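Local structure of transcriptional regulator, MarR family (Silicibacter pomeroyi DSS-3, 3BOQ) at residues 41-46 with 120-125; 53-58 with 70-75; 81-86 with 90-95. The protein probably regulates transcription by binding DNA as a dimer through winged helix-turn-helix domains of the MarR family. One frame throughout, in Å; residues are numbered along the deposited sequence.

Contact 1 (41-46 with 120-125); sequences DETGLS and SEAHNR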
ATOM      1  N   ASP B  41       2.974  18.539   3.117  1.00 70.31           N
ATOM      2  CA  ASP B  41       3.574  19.668   3.795  1.00 70.91           C
ATOM      3  C   ASP B  41       4.380  20.521   2.805  1.00 70.83           C
ATOM      4  O   ASP B  41       4.170  21.724   2.753  1.00 72.03           O
ATOM      5  CB  ASP B  41       4.420  19.260   5.010  1.00 71.09           C
ATOM      6  CG  ASP B  41       5.204  20.441   5.590  1.00 74.19           C
ATOM      7  OD1 ASP B  41       4.622  21.288   6.330  1.00 76.57           O
ATOM      8  OD2 ASP B  41       6.410  20.557   5.275  1.00 77.98           O
ATOM      9  N   GLU B  42       5.260  19.925   2.007  1.00 69.81           N
ATOM     10  CA  GLU B  42       6.110  20.719   1.101  1.00 69.33           C
ATOM     11  C   GLU B  42       5.423  21.314  -0.159  1.00 68.33           C
ATOM     12  O   GLU B  42       5.875  22.300  -0.686  1.00 68.17           O
ATOM     13  CB  GLU B  42       7.378  19.931   0.737  1.00 69.35           C
ATOM     14  CG  GLU B  42       8.030  19.355   1.999  1.00 72.13           C
ATOM     15  CD  GLU B  42       9.486  18.919   1.837  1.00 77.20           C
ATOM     16  OE1 GLU B  42      10.135  19.302   0.825  1.00 77.22           O
ATOM     17  OE2 GLU B  42       9.978  18.196   2.755  1.00 78.02           O
ATOM     18  N   THR B  43       4.305  20.747  -0.593  1.00 67.17           N
ATOM     19  CA  THR B  43       3.792  20.955  -1.942  1.00 66.15           C
ATOM     20  C   THR B  43       2.246  21.086  -1.956  1.00 64.77           C
ATOM     21  O   THR B  43       1.662  21.570  -2.927  1.00 64.00           O
ATOM     22  CB  THR B  43       4.205  19.706  -2.810  1.00 67.15           C
ATOM     23  OG1 THR B  43       5.622  19.712  -3.029  1.00 67.85           O
ATOM     24  CG2 THR B  43       3.517  19.659  -4.144  1.00 68.56           C
ATOM     25  N   GLY B  44       1.583  20.624  -0.899  1.00 63.09           N
ATOM     26  CA  GLY B  44       0.131  20.630  -0.866  1.00 62.60           C
ATOM     27  C   GLY B  44      -0.498  19.586  -1.776  1.00 62.76           C
ATOM     28  O   GLY B  44      -1.699  19.584  -1.973  1.00 63.16           O
ATOM     29  N   LEU B  45       0.337  18.709  -2.334  1.00 62.98           N
ATOM     30  CA  LEU B  45      -0.054  17.538  -3.109  1.00 62.37           C
ATOM     31  C   LEU B  45       0.041  16.252  -2.289  1.00 61.92           C
ATOM     32  O   LEU B  45       1.009  16.035  -1.534  1.00 61.51           O
ATOM     33  CB  LEU B  45       0.861  17.374  -4.302  1.00 62.61           C
ATOM     34  CG  LEU B  45       0.340  17.765  -5.671  1.00 64.69           C
ATOM     35  CD1 LEU B  45      -0.467  19.028  -5.614  1.00 64.24           C
ATOM     36  CD2 LEU B  45       1.552  17.901  -6.592  1.00 66.90           C
ATOM     37  N   SER B  46      -0.991  15.427  -2.451  1.00 60.70           N
ATOM     38  CA  SER B  46      -1.071  14.066  -1.941  1.00 59.53           C
ATOM     39  C   SER B  46      -0.218  13.174  -2.783  1.00 58.71           C
ATOM     40  O   SER B  46       0.018  13.471  -3.957  1.00 58.65           O
ATOM     41  CB  SER B  46      -2.493  13.552  -2.138  1.00 58.52           C
ATOM     42  OG  SER B  46      -3.133  13.575  -0.911  1.00 61.06           O
ATOM     43  N   SER B 120       8.016  16.606  -8.088  1.00 72.01           N
ATOM     44  CA  SER B 120       8.825  15.474  -8.502  1.00 71.64           C
ATOM     45  C   SER B 120      10.204  15.540  -7.840  1.00 71.59           C
ATOM     46  O   SER B 120      10.722  14.530  -7.384  1.00 72.29           O
ATOM     47  CB  SER B 120       8.950  15.496 -10.021  1.00 71.31           C
ATOM     48  OG  SER B 120       9.443  14.274 -10.489  1.00 72.64           O
ATOM     49  N   GLU B 121      10.782  16.734  -7.776  1.00 71.07           N
ATOM     50  CA  GLU B 121      12.048  16.973  -7.099  1.00 71.25           C
ATOM     51  C   GLU B 121      11.894  16.636  -5.611  1.00 70.22           C
ATOM     52  O   GLU B 121      12.713  15.888  -5.040  1.00 70.42           O
ATOM     53  CB  GLU B 121      12.458  18.442  -7.290  1.00 70.79           C
ATOM     54  CG  GLU B 121      13.943  18.739  -7.316  1.00 72.38           C
ATOM     55  CD  GLU B 121      14.282  20.111  -7.997  1.00 73.84           C
ATOM     56  OE1 GLU B 121      13.369  20.983  -8.192  1.00 75.07           O
ATOM     57  OE2 GLU B 121      15.482  20.322  -8.330  1.00 76.66           O
ATOM     58  N   ALA B 122      10.837  17.183  -5.006  1.00 69.12           N
ATOM     59  CA  ALA B 122      10.498  16.998  -3.585  1.00 68.42           C
ATOM     60  C   ALA B 122      10.269  15.535  -3.212  1.00 67.89           C
ATOM     61  O   ALA B 122      10.730  15.077  -2.173  1.00 67.83           O
ATOM     62  CB  ALA B 122       9.265  17.832  -3.215  1.00 67.49           C
ATOM     63  N   HIS B 123       9.543  14.833  -4.074  1.00 67.42           N
ATOM     64  CA  HIS B 123       9.178  13.425  -3.900  1.00 67.49           C
ATOM     65  C   HIS B 123      10.430  12.512  -3.819  1.00 67.76           C
ATOM     66  O   HIS B 123      10.510  11.648  -2.938  1.00 67.34           O
ATOM     67  CB  HIS B 123       8.298  12.996  -5.083  1.00 66.48           C
ATOM     68  CG  HIS B 123       8.047  11.527  -5.153  1.00 66.31           C
ATOM     69  ND1 HIS B 123       8.963  10.643  -5.677  1.00 67.57           N
ATOM     70  CD2 HIS B 123       6.973  10.786  -4.791  1.00 62.27           C
ATOM     71  CE1 HIS B 123       8.468   9.420  -5.624  1.00 65.13           C
ATOM     72  NE2 HIS B 123       7.264   9.482  -5.088  1.00 63.59           N
ATOM     73  N   ASN B 124      11.362  12.703  -4.763  1.00 66.73           N
ATOM     74  CA  ASN B 124      12.593  11.941  -4.833  1.00 66.54           C
ATOM     75  C   ASN B 124      13.581  12.305  -3.733  1.00 67.08           C
ATOM     76  O   ASN B 124      14.345  11.451  -3.284  1.00 68.73           O
ATOM     77  CB  ASN B 124      13.257  12.111  -6.209  1.00 66.77           C
ATOM     78  CG  ASN B 124      12.406  11.533  -7.353  1.00 66.59           C
ATOM     79  OD1 ASN B 124      11.439  10.812  -7.122  1.00 68.64           O
ATOM     80  ND2 ASN B 124      12.767  11.858  -8.578  1.00 61.67           N
ATOM     81  N   ARG B 125      13.604  13.569  -3.310  1.00 66.42           N
ATOM     82  CA  ARG B 125      14.334  13.933  -2.108  1.00 65.30           C
ATOM     83  C   ARG B 125      13.720  13.260  -0.839  1.00 64.70           C
ATOM     84  O   ARG B 125      14.445  12.701  -0.024  1.00 64.11           O
ATOM     85  CB  ARG B 125      14.449  15.475  -1.961  1.00 65.20           C
ATOM     86  CG  ARG B 125      15.170  15.890  -0.669  1.00 65.37           C
ATOM     87  CD  ARG B 125      15.388  17.393  -0.471  1.00 65.32           C
ATOM     88  NE  ARG B 125      14.449  18.215  -1.219  1.00 68.71           N
ATOM     89  CZ  ARG B 125      13.186  18.464  -0.859  1.00 70.62           C
ATOM     90  NH1 ARG B 125      12.680  17.944   0.259  1.00 69.69           N
ATOM     91  NH2 ARG B 125      12.422  19.224  -1.635  1.00 68.37           N
TER
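A122 meets T43 where the last turn of helix 12-43 passes helix 110-130. The A122 methyl lies 4.1 Å from T43 OG1, and alanine suits the place: its short side chain lets the two backbones approach to 7.4 Å between the CA atoms of E42 and A122. One residue on, H123 points about a quarter-turn round the helix and still faces helix 12-43, farther back along it, at L35 and L39. Its ring also stacks on F50 and touches W21 of the second subunit. H123 ND1 donates to N124 OD1 over 2.9 Å, with the acceptor close to the imidazole plane, a bond that, together with the stack on F50, helps set the rotation of the ring. R125, a turn after A122, makes the salt bridge of the contact, to E42. Its chain starts out extended, CG lying opposite the backbone N (chi1 178°), and then bends at chi3, which brings the guanidinium out to E42, with A122 O off toward the rim of one face. NH1 gives E42 OE1 a salt-bridge hydrogen bond of 2.9 Å, using the syn lone pair of that oxygen, while the bond from NH2 to the same OE1, at 3.4 Å, is weak. Carboxylate and guanidinium are almost coplanar, 1° apart. Long charged side chains suit this exposed margin, where they can meet beyond the short contact of A122 with T43. This is the junction of the MarR fold at which the first helix meets the long helix joining the dimerisation region to the winged helix-turn-helix domain.

Contact 2 (53-58 with 70-75); sequences MAQLAR and GALKVT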
HETATM    1  N   MSE B  53      -0.886  12.873 -11.543  1.00 65.60           N
HETATM    2  CA  MSE B  53      -0.170  13.882 -12.354  1.00 68.80           C
HETATM    3  C   MSE B  53       1.049  13.336 -13.109  1.00 66.87           C
HETATM    4  O   MSE B  53       1.348  13.776 -14.217  1.00 67.22           O
HETATM    5  CB  MSE B  53       0.235  15.066 -11.496  1.00 67.32           C
HETATM    6  CG  MSE B  53      -0.946  15.779 -10.925  1.00 70.66           C
HETATM    7 SE   MSE B  53      -0.490  17.121  -9.574  1.00 79.63          SE
HETATM    8  CE  MSE B  53       0.332  18.493 -10.767  1.00 76.19           C
ATOM      9  N   ALA B  54       1.743  12.381 -12.497  1.00 66.14           N
ATOM     10  CA  ALA B  54       2.882  11.731 -13.101  1.00 65.42           C
ATOM     11  C   ALA B  54       2.494  10.990 -14.378  1.00 65.24           C
ATOM     12  O   ALA B  54       3.237  11.026 -15.362  1.00 65.28           O
ATOM     13  CB  ALA B  54       3.529  10.775 -12.088  1.00 65.48           C
ATOM     14  N   GLN B  55       1.337  10.327 -14.364  1.00 65.06           N
ATOM     15  CA  GLN B  55       0.862   9.588 -15.536  1.00 65.40           C
ATOM     16  C   GLN B  55       0.543  10.555 -16.653  1.00 65.58           C
ATOM     17  O   GLN B  55       0.888  10.300 -17.794  1.00 65.81           O
ATOM     18  CB  GLN B  55      -0.364   8.726 -15.216  1.00 65.17           C
ATOM     19  CG  GLN B  55      -0.240   7.920 -13.946  1.00 66.10           C
ATOM     20  CD  GLN B  55       1.155   7.289 -13.756  1.00 67.88           C
ATOM     21  OE1 GLN B  55       1.763   7.411 -12.682  1.00 68.65           O
ATOM     22  NE2 GLN B  55       1.668   6.634 -14.801  1.00 66.05           N
ATOM     23  N   LEU B  56      -0.079  11.676 -16.300  1.00 65.87           N
ATOM     24  CA  LEU B  56      -0.420  12.717 -17.255  1.00 66.48           C
ATOM     25  C   LEU B  56       0.808  13.449 -17.787  1.00 67.53           C
ATOM     26  O   LEU B  56       0.872  13.730 -18.977  1.00 67.94           O
ATOM     27  CB  LEU B  56      -1.432  13.707 -16.664  1.00 65.90           C
ATOM     28  CG  LEU B  56      -2.687  13.074 -16.046  1.00 65.58           C
ATOM     29  CD1 LEU B  56      -3.466  14.083 -15.243  1.00 63.61           C
ATOM     30  CD2 LEU B  56      -3.574  12.410 -17.094  1.00 65.54           C
ATOM     31  N   ALA B  57       1.775  13.772 -16.924  1.00 68.36           N
ATOM     32  CA  ALA B  57       3.019  14.394 -17.398  1.00 69.13           C
ATOM     33  C   ALA B  57       3.790  13.479 -18.358  1.00 69.84           C
ATOM     34  O   ALA B  57       4.426  13.978 -19.288  1.00 70.27           O
ATOM     35  CB  ALA B  57       3.905  14.830 -16.245  1.00 69.18           C
ATOM     36  N   ARG B  58       3.738  12.158 -18.132  1.00 69.69           N
ATOM     37  CA  ARG B  58       4.329  11.189 -19.057  1.00 70.60           C
ATOM     38  C   ARG B  58       3.558  11.141 -20.401  1.00 69.53           C
ATOM     39  O   ARG B  58       4.130  10.782 -21.441  1.00 69.33           O
ATOM     40  CB  ARG B  58       4.428   9.776 -18.423  1.00 70.26           C
ATOM     41  CG  ARG B  58       5.343   8.781 -19.222  1.00 72.65           C
ATOM     42  CD  ARG B  58       5.661   7.409 -18.522  1.00 73.94           C
ATOM     43  NE  ARG B  58       5.643   7.460 -17.042  1.00 81.71           N
ATOM     44  CZ  ARG B  58       6.496   8.148 -16.264  1.00 84.34           C
ATOM     45  NH1 ARG B  58       7.482   8.881 -16.792  1.00 85.06           N
ATOM     46  NH2 ARG B  58       6.348   8.117 -14.937  1.00 85.14           N
ATOM     47  N   GLY B  70      -6.043   3.036 -15.233  1.00 59.81           N
ATOM     48  CA  GLY B  70      -5.225   1.856 -15.544  1.00 59.54           C
ATOM     49  C   GLY B  70      -3.722   2.022 -15.310  1.00 59.97           C
ATOM     50  O   GLY B  70      -2.986   0.994 -15.102  1.00 59.89           O
ATOM     51  N   ALA B  71      -3.285   3.307 -15.331  1.00 59.72           N
ATOM     52  CA  ALA B  71      -1.857   3.667 -15.260  1.00 60.14           C
ATOM     53  C   ALA B  71      -1.412   4.126 -13.862  1.00 60.67           C
ATOM     54  O   ALA B  71      -0.222   4.302 -13.596  1.00 61.43           O
ATOM     55  CB  ALA B  71      -1.523   4.768 -16.291  1.00 59.82           C
ATOM     56  N   LEU B  72      -2.375   4.363 -12.979  1.00 61.03           N
ATOM     57  CA  LEU B  72      -2.107   4.764 -11.607  1.00 60.79           C
ATOM     58  C   LEU B  72      -1.299   3.675 -10.860  1.00 61.44           C
ATOM     59  O   LEU B  72      -1.586   2.475 -10.956  1.00 60.23           O
ATOM     60  CB  LEU B  72      -3.437   5.043 -10.890  1.00 60.31           C
ATOM     61  CG  LEU B  72      -3.946   6.465 -10.617  1.00 60.37           C
ATOM     62  CD1 LEU B  72      -3.724   7.464 -11.753  1.00 57.69           C
ATOM     63  CD2 LEU B  72      -5.406   6.386 -10.240  1.00 60.03           C
ATOM     64  N   LYS B  73      -0.277   4.112 -10.124  1.00 62.51           N
ATOM     65  CA  LYS B  73       0.533   3.175  -9.338  1.00 63.50           C
ATOM     66  C   LYS B  73      -0.045   3.005  -7.946  1.00 63.38           C
ATOM     67  O   LYS B  73       0.181   2.009  -7.316  1.00 62.54           O
ATOM     68  CB  LYS B  73       1.998   3.636  -9.264  1.00 63.78           C
ATOM     69  CG  LYS B  73       2.829   3.211 -10.457  1.00 65.30           C
ATOM     70  CD  LYS B  73       3.180   4.391 -11.356  1.00 66.75           C
ATOM     71  CE  LYS B  73       4.006   3.922 -12.574  1.00 66.91           C
ATOM     72  NZ  LYS B  73       3.310   2.821 -13.296  1.00 64.28           N
ATOM     73  N   VAL B  74      -0.737   4.029  -7.454  1.00 64.52           N
ATOM     74  CA  VAL B  74      -1.491   3.932  -6.217  1.00 65.52           C
ATOM     75  C   VAL B  74      -2.928   3.606  -6.647  1.00 66.99           C
ATOM     76  O   VAL B  74      -3.474   4.257  -7.540  1.00 67.84           O
ATOM     77  CB  VAL B  74      -1.415   5.256  -5.401  1.00 65.47           C
ATOM     78  CG1 VAL B  74      -2.112   5.079  -4.046  1.00 65.37           C
ATOM     79  CG2 VAL B  74       0.040   5.701  -5.208  1.00 62.84           C
ATOM     80  N   THR B  75      -3.538   2.599  -6.038  1.00 68.18           N
ATOM     81  CA  THR B  75      -4.868   2.150  -6.449  1.00 69.56           C
ATOM     82  C   THR B  75      -5.983   3.186  -6.198  1.00 70.13           C
ATOM     83  O   THR B  75      -6.164   3.651  -5.059  1.00 70.20           O
ATOM     84  CB  THR B  75      -5.248   0.886  -5.703  1.00 69.68           C
ATOM     85  OG1 THR B  75      -5.648   1.250  -4.377  1.00 70.55           O
ATOM     86  CG2 THR B  75      -4.054  -0.072  -5.642  1.00 70.47           C
TER
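Q55 fits against A71 and K73, and on its side of the contact nearly all the buried surface belongs to this one glutamine. Its chain leaves helix 47-58 toward the 70-75 segment and bends at chi2 (-41°), which lays the amide over the carbonyl oxygen of A71: CD comes within 3.3 Å of A71 O, and CG within 3.6 Å of the same oxygen. A glutamine suits the spot because its methylene groups can pack while its polar end sits beside a main-chain carbonyl at the end of a helix. A71 keeps the approach close. Its methyl is 4.1 Å from Q55 CG, and the CA atoms of Q55 and A71 are 6.5 Å apart. On another flank of the glutamine, L72 CD1 reaches back to 4.1 Å from Q55 CG. K73 contributes its aliphatic part: folded at chi2, it brings CD to 4.3 Å from Q55 CD. The backbone of this turn is held by D51, whose two carboxylate oxygens accept from the N atoms of K73 and V74, and K73 also packs on L22 of the second subunit. Helix 47-58 thus packs against the end of helix 65-71 and the turn toward helix 79-88, as in the helix-turn-helix of MarR-type winged domains.

Contact 3 (81-86 with 90-95); sequences GLVNRL and GMVVKA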
ATOM      1  N   GLY B  81     -13.249  11.234  -9.045  1.00 56.77           N
ATOM      2  CA  GLY B  81     -13.212  12.045  -7.829  1.00 55.99           C
ATOM      3  C   GLY B  81     -11.823  12.563  -7.509  1.00 55.49           C
ATOM      4  O   GLY B  81     -11.671  13.665  -6.989  1.00 55.41           O
ATOM      5  N   LEU B  82     -10.810  11.770  -7.826  1.00 55.05           N
ATOM      6  CA  LEU B  82      -9.421  12.211  -7.756  1.00 55.10           C
ATOM      7  C   LEU B  82      -9.133  13.304  -8.809  1.00 54.51           C
ATOM      8  O   LEU B  82      -8.576  14.348  -8.485  1.00 54.84           O
ATOM      9  CB  LEU B  82      -8.465  11.022  -7.922  1.00 55.18           C
ATOM     10  CG  LEU B  82      -6.984  11.409  -7.985  1.00 57.02           C
ATOM     11  CD1 LEU B  82      -6.491  11.964  -6.635  1.00 57.98           C
ATOM     12  CD2 LEU B  82      -6.156  10.226  -8.416  1.00 57.25           C
ATOM     13  N   VAL B  83      -9.532  13.054 -10.057  1.00 53.96           N
ATOM     14  CA  VAL B  83      -9.451  14.022 -11.156  1.00 52.84           C
ATOM     15  C   VAL B  83     -10.255  15.316 -10.860  1.00 52.82           C
ATOM     16  O   VAL B  83      -9.763  16.428 -11.092  1.00 51.53           O
ATOM     17  CB  VAL B  83      -9.864  13.349 -12.498  1.00 52.97           C
ATOM     18  CG1 VAL B  83     -10.040  14.373 -13.624  1.00 50.78           C
ATOM     19  CG2 VAL B  83      -8.836  12.296 -12.870  1.00 50.88           C
ATOM     20  N   ASN B  84     -11.461  15.160 -10.307  1.00 52.84           N
ATOM     21  CA  ASN B  84     -12.235  16.308  -9.814  1.00 53.49           C
ATOM     22  C   ASN B  84     -11.489  17.212  -8.817  1.00 53.75           C
ATOM     23  O   ASN B  84     -11.587  18.413  -8.929  1.00 53.25           O
ATOM     24  CB  ASN B  84     -13.578  15.884  -9.216  1.00 53.24           C
ATOM     25  CG  ASN B  84     -14.568  15.408 -10.264  1.00 54.21           C
ATOM     26  OD1 ASN B  84     -14.391  15.642 -11.468  1.00 54.41           O
ATOM     27  ND2 ASN B  84     -15.626  14.722  -9.808  1.00 53.71           N
ATOM     28  N   ARG B  85     -10.768  16.637  -7.848  1.00 54.66           N
ATOM     29  CA  ARG B  85      -9.970  17.433  -6.894  1.00 56.20           C
ATOM     30  C   ARG B  85      -8.848  18.185  -7.615  1.00 55.84           C
ATOM     31  O   ARG B  85      -8.606  19.361  -7.317  1.00 56.34           O
ATOM     32  CB  ARG B  85      -9.362  16.568  -5.787  1.00 55.98           C
ATOM     33  CG  ARG B  85     -10.347  16.016  -4.768  1.00 58.04           C
ATOM     34  CD  ARG B  85      -9.614  15.301  -3.603  1.00 59.15           C
ATOM     35  NE  ARG B  85      -8.965  14.022  -3.949  1.00 64.57           N
ATOM     36  CZ  ARG B  85      -9.597  12.843  -4.025  1.00 65.82           C
ATOM     37  NH1 ARG B  85     -10.906  12.753  -3.809  1.00 65.98           N
ATOM     38  NH2 ARG B  85      -8.918  11.742  -4.331  1.00 67.24           N
ATOM     39  N   LEU B  86      -8.205  17.509  -8.575  1.00 55.45           N
ATOM     40  CA  LEU B  86      -7.103  18.068  -9.391  1.00 55.52           C
ATOM     41  C   LEU B  86      -7.501  19.205 -10.316  1.00 55.34           C
ATOM     42  O   LEU B  86      -6.710  20.122 -10.560  1.00 55.40           O
ATOM     43  CB  LEU B  86      -6.449  16.969 -10.218  1.00 55.71           C
ATOM     44  CG  LEU B  86      -5.666  15.912  -9.440  1.00 55.19           C
ATOM     45  CD1 LEU B  86      -5.336  14.788 -10.388  1.00 54.84           C
ATOM     46  CD2 LEU B  86      -4.398  16.559  -8.864  1.00 54.84           C
ATOM     47  N   GLY B  90      -6.750  23.450  -9.938  1.00 59.71           N
ATOM     48  CA  GLY B  90      -6.126  23.994 -11.137  1.00 58.91           C
ATOM     49  C   GLY B  90      -4.944  23.230 -11.714  1.00 59.12           C
ATOM     50  O   GLY B  90      -4.139  23.830 -12.416  1.00 58.82           O
HETATM   51  N   MSE B  91      -4.834  21.924 -11.415  1.00 58.95           N
HETATM   52  CA  MSE B  91      -3.767  21.060 -11.952  1.00 59.38           C
HETATM   53  C   MSE B  91      -4.134  20.413 -13.294  1.00 57.92           C
HETATM   54  O   MSE B  91      -3.279  20.186 -14.126  1.00 57.31           O
HETATM   55  CB  MSE B  91      -3.382  19.948 -10.946  1.00 60.88           C
HETATM   56  CG  MSE B  91      -3.018  20.427  -9.515  1.00 64.24           C
HETATM   57 SE   MSE B  91      -1.250  21.360  -9.403  1.00 79.55          SE
HETATM   58  CE  MSE B  91      -1.726  23.247  -9.638  1.00 64.97           C
ATOM     59  N   VAL B  92      -5.415  20.105 -13.485  1.00 56.99           N
ATOM     60  CA  VAL B  92      -5.884  19.410 -14.687  1.00 55.68           C
ATOM     61  C   VAL B  92      -6.899  20.290 -15.375  1.00 55.14           C
ATOM     62  O   VAL B  92      -7.713  20.914 -14.715  1.00 55.61           O
ATOM     63  CB  VAL B  92      -6.475  17.993 -14.329  1.00 56.14           C
ATOM     64  CG1 VAL B  92      -7.311  17.403 -15.460  1.00 54.77           C
ATOM     65  CG2 VAL B  92      -5.368  17.034 -13.903  1.00 53.71           C
ATOM     66  N   VAL B  93      -6.828  20.358 -16.701  1.00 54.89           N
ATOM     67  CA  VAL B  93      -7.649  21.272 -17.504  1.00 54.25           C
ATOM     68  C   VAL B  93      -9.103  20.803 -17.584  1.00 54.50           C
ATOM     69  O   VAL B  93      -9.372  19.614 -17.807  1.00 54.24           O
ATOM     70  CB  VAL B  93      -7.063  21.438 -18.946  1.00 54.49           C
ATOM     71  CG1 VAL B  93      -7.905  22.405 -19.817  1.00 53.46           C
ATOM     72  CG2 VAL B  93      -5.622  21.894 -18.894  1.00 54.23           C
ATOM     73  N   LYS B  94     -10.025  21.753 -17.377  1.00 54.56           N
ATOM     74  CA  LYS B  94     -11.448  21.599 -17.651  1.00 54.13           C
ATOM     75  C   LYS B  94     -12.008  22.934 -18.123  1.00 54.54           C
ATOM     76  O   LYS B  94     -12.116  23.895 -17.350  1.00 54.47           O
ATOM     77  CB  LYS B  94     -12.217  21.084 -16.427  1.00 54.43           C
ATOM     78  CG  LYS B  94     -13.717  20.801 -16.654  1.00 53.91           C
ATOM     79  CD  LYS B  94     -13.981  19.737 -17.730  1.00 54.39           C
ATOM     80  CE  LYS B  94     -15.394  19.895 -18.342  1.00 55.73           C
ATOM     81  NZ  LYS B  94     -15.768  18.822 -19.323  1.00 54.47           N
ATOM     82  N   ALA B  95     -12.357  22.965 -19.410  1.00 54.45           N
ATOM     83  CA  ALA B  95     -12.930  24.120 -20.067  1.00 54.48           C
ATOM     84  C   ALA B  95     -14.450  24.192 -19.858  1.00 54.50           C
ATOM     85  O   ALA B  95     -15.013  23.450 -19.037  1.00 54.16           O
ATOM     86  CB  ALA B  95     -12.582  24.091 -21.554  1.00 54.53           C
TER
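L86 O receives two main-chain hydrogen bonds from the segment that follows its helix, and these carry the polar part of the contact. M91 N donates over 2.7 Å and lies almost in line with the carbonyl, the C=O...N angle being 171°. V92 N, at 3.2 Å, comes in from well above the carbonyl plane, so the two donors share the oxygen from different directions. G90 makes this possible: it leaves the helix with a positive phi of 68°, a conformation that glycine adopts readily, and folds the chain back in a Schellman motif whose 6→1 bond is the short one from M91 N to L86 O.

The apolar contacts follow from the same turn. L86 CD2 lies 4.1 Å from M91 CB, the hydrophobic pair that often accompanies a Schellman motif; the two side chains cross at about a right angle. V92 packs on the adjoining side, its CG2 3.8 Å from L86 CB. This methyl stands anti to the carbonyl carbon of V92, while the other, CG1, is anti to the backbone N (chi1 164°) and approaches V83 CG1 more loosely at 4.5 Å. Branched aliphatic side chains suit the site because it continues into a core: V92 also touches L56, and V83 touches M65 and L68. Beyond the turn, backbone bonds of M91 with T109 and of V93 with K107 pair the outgoing chain with the chain that returns. This is the C-terminal end of the helix that probably serves as recognition helix, capped where it gives way to the wing of a winged helix-turn-helix domain.

The end of helix 12-43 and the turn after it supply the first half of contact 1, and its loop closes only when helix 110-130 arrives, so that contacts 2 and 3 both form within that span. Contact 2 closes first, joining helix 47-58 to the end of helix 65-71. Contact 3 then forms in series, folding the chain back onto helix 79-88 before strand 105-106; nothing crosses. Helix 47-58 connects the three: SE of selenomethionine M53 meets L45 CD2 of contact 1 at 3.7 Å, and M53 CE lies 3.5 Å from SE of M91, the selenomethionine of contact 3. Together they join the dimerisation helices, the helix-turn-helix and the wing.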